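Local structure of ankyrin-repeat protein B (Legionella pneumophila, 5K34) at residues T47-A52 against Q59-L64. The protein is a secreted F-box effector that hijacks the host ubiquitin-proteasome system, with this ankyrin domain probably serving to bind partner proteins. Residues are numbered along the deposited sequence; the frame is centred on the assembly and turned at random.
Sequences TPLLAA and QTANYL. With SO4 (sulfate ion), chain C.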
loop_
_atom_site.group_PDB
_atom_site.type_symbol
_atom_site.label_atom_id
_atom_site.label_comp_id
_atom_site.label_asym_id
_atom_site.label_seq_id
_atom_site.Cartn_x
_atom_site.Cartn_y
_atom_site.Cartn_z
ATOM N N THR A 47 -3.235 -4.878 2.447
ATOM C CA THR A 47 -3.992 -3.914 1.632
ATOM C C THR A 47 -3.171 -3.600 0.382
ATOM O O THR A 47 -1.975 -3.911 0.330
ATOM C CB THR A 47 -4.183 -2.577 2.385
ATOM O OG1 THR A 47 -2.912 -1.945 2.568
ATOM C CG2 THR A 47 -4.907 -2.782 3.735
ATOM N N PRO A 48 -3.773 -2.916 -0.600
ATOM C CA PRO A 48 -3.016 -2.496 -1.765
ATOM C C PRO A 48 -1.981 -1.442 -1.434
ATOM O O PRO A 48 -1.072 -1.209 -2.241
ATOM C CB PRO A 48 -4.079 -1.966 -2.739
ATOM C CG PRO A 48 -5.266 -1.671 -1.889
ATOM C CD PRO A 48 -5.226 -2.747 -0.792
ATOM N N LEU A 49 -2.074 -0.768 -0.278
ATOM C CA LEU A 49 -0.987 0.137 0.132
ATOM C C LEU A 49 0.275 -0.667 0.400
ATOM O O LEU A 49 1.355 -0.290 -0.069
ATOM C CB LEU A 49 -1.413 0.946 1.354
ATOM C CG LEU A 49 -0.355 1.889 1.938
ATOM C CD1 LEU A 49 0.157 2.894 0.882
ATOM C CD2 LEU A 49 -0.909 2.631 3.152
ATOM N N LEU A 50 0.179 -1.807 1.118
ATOM C CA LEU A 50 1.317 -2.703 1.284
ATOM C C LEU A 50 1.828 -3.231 -0.005
ATOM O O LEU A 50 3.039 -3.334 -0.240
ATOM C CB LEU A 50 0.997 -3.895 2.178
ATOM C CG LEU A 50 0.985 -3.766 3.664
ATOM C CD1 LEU A 50 0.851 -5.178 4.276
ATOM C CD2 LEU A 50 2.305 -3.115 4.185
ATOM N N ALA A 51 0.911 -3.643 -0.897
ATOM C CA ALA A 51 1.292 -4.165 -2.205
ATOM C C ALA A 51 2.098 -3.132 -2.983
ATOM O O ALA A 51 3.141 -3.462 -3.568
ATOM C CB ALA A 51 0.071 -4.597 -2.987
ATOM N N ALA A 52 1.616 -1.883 -3.014
ATOM C CA ALA A 52 2.340 -0.836 -3.703
ATOM C C ALA A 52 3.700 -0.635 -3.103
ATOM O O ALA A 52 4.682 -0.542 -3.855
ATOM C CB ALA A 52 1.517 0.458 -3.692
ATOM N N GLN A 59 4.463 5.983 -6.398
ATOM C CA GLN A 59 3.398 6.940 -6.791
ATOM C C GLN A 59 1.985 6.376 -6.491
ATOM O O GLN A 59 1.170 7.153 -5.975
ATOM C CB GLN A 59 3.509 7.353 -8.251
ATOM C CG GLN A 59 4.882 7.911 -8.654
ATOM C CD GLN A 59 5.761 6.887 -9.329
ATOM O OE1 GLN A 59 5.911 5.750 -8.815
ATOM N NE2 GLN A 59 6.327 7.215 -10.477
ATOM N N THR A 60 1.793 5.107 -6.684
ATOM C CA THR A 60 0.534 4.488 -6.338
ATOM C C THR A 60 0.343 4.497 -4.809
ATOM O O THR A 60 -0.739 4.757 -4.312
ATOM C CB THR A 60 0.459 3.069 -6.914
ATOM O OG1 THR A 60 0.420 3.158 -8.343
ATOM C CG2 THR A 60 -0.814 2.326 -6.445
ATOM N N ALA A 61 1.405 4.207 -4.068
ATOM C CA ALA A 61 1.329 4.256 -2.593
ATOM C C ALA A 61 0.947 5.655 -2.112
ATOM O O ALA A 61 0.116 5.818 -1.228
ATOM C CB ALA A 61 2.652 3.848 -1.973
ATOM N N ASN A 62 1.579 6.688 -2.698
ATOM C CA ASN A 62 1.263 8.068 -2.377
ATOM C C ASN A 62 -0.191 8.393 -2.670
ATOM O O ASN A 62 -0.890 9.003 -1.850
ATOM C CB ASN A 62 2.180 9.045 -3.104
ATOM C CG ASN A 62 3.506 9.296 -2.401
ATOM O OD1 ASN A 62 4.598 8.810 -2.811
ATOM N ND2 ASN A 62 3.447 10.051 -1.330
ATOM N N TYR A 63 -0.678 7.992 -3.848
ATOM C CA TYR A 63 -2.077 8.241 -4.197
ATOM C C TYR A 63 -2.999 7.603 -3.185
ATOM O O TYR A 63 -3.955 8.233 -2.711
ATOM C CB TYR A 63 -2.352 7.736 -5.619
ATOM C CG TYR A 63 -3.780 7.797 -5.978
ATOM C CD1 TYR A 63 -4.627 6.733 -5.719
ATOM C CD2 TYR A 63 -4.334 8.939 -6.596
ATOM C CE1 TYR A 63 -5.985 6.761 -6.055
ATOM C CE2 TYR A 63 -5.695 8.994 -6.920
ATOM C CZ TYR A 63 -6.493 7.908 -6.654
ATOM O OH TYR A 63 -7.843 7.959 -7.003
ATOM N N LEU A 64 -2.757 6.320 -2.878
ATOM C CA LEU A 64 -3.636 5.607 -1.957
ATOM C C LEU A 64 -3.627 6.293 -0.567
ATOM O O LEU A 64 -4.708 6.457 0.041
ATOM C CB LEU A 64 -3.194 4.126 -1.839
ATOM C CG LEU A 64 -3.515 3.296 -3.102
ATOM C CD1 LEU A 64 -2.817 1.946 -3.012
ATOM C CD2 LEU A 64 -5.009 3.078 -3.293
HETATM S S SO4 C . 7.642 3.648 -12.672
HETATM O O1 SO4 C . 7.917 3.750 -14.148
HETATM O O2 SO4 C . 6.684 2.474 -12.380
HETATM O O3 SO4 C . 8.913 3.524 -11.900
HETATM O O4 SO4 C . 7.122 4.929 -12.119
#
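Leu64 of helix 58-67 lies against Pro48 and Leu49 in the first turn of helix 48-54. Its CB is 4.5 Å from Leu49 CD1, a loose contact. CG, anti to its own carbonyl carbon (chi1 -72°), carries the side chain across to the other helix, and there the CD1 branch does the touching: it rests 3.7 Å from Pro48 O, with Leu49 N and Pro48 CB also close by. Leu49 answers from the other helix. With CG anti to the backbone N (chi1 177°), its CD1 is brought 3.9 Å from Ala61 CB and over the backbone, 3.6 Å from Ala61 O. Farther along, two alanines meet: Ala52 CB rests against the backbone of Ala61, 3.8 Å from its N, and the methyl CG2 of Thr60 closes the row at 4.1 Å from Ala52 CB. With small residues where they meet, the axes of segments 48-52 and 59-64 pass 8.6 Å apart at 155°, close to antiparallel, as in the helix pairs of an ankyrin fold. Thr47-Pro48-Leu49-Leu50 corresponds to the ankyrin TPLH signature, with leucine in place of its histidine; Thr47, the N-cap residue, accepts weak bonds at OG1 from Leu49 N and Leu50 N. On the outer side, Gln59 NE2 donates to O4 of a sulfate, probably from the crystallisation liquor, while Thr60 OG1 and Gln59 OE1 are bonded to Asn21, beside helix 23-30. Pro48 also packs on Trp11 and Leu14 of helix 5-19. No hydrogen bond joins the two segments, so their pairing rests on buried aliphatic groups, mostly methyls, packed on one another and on backbone.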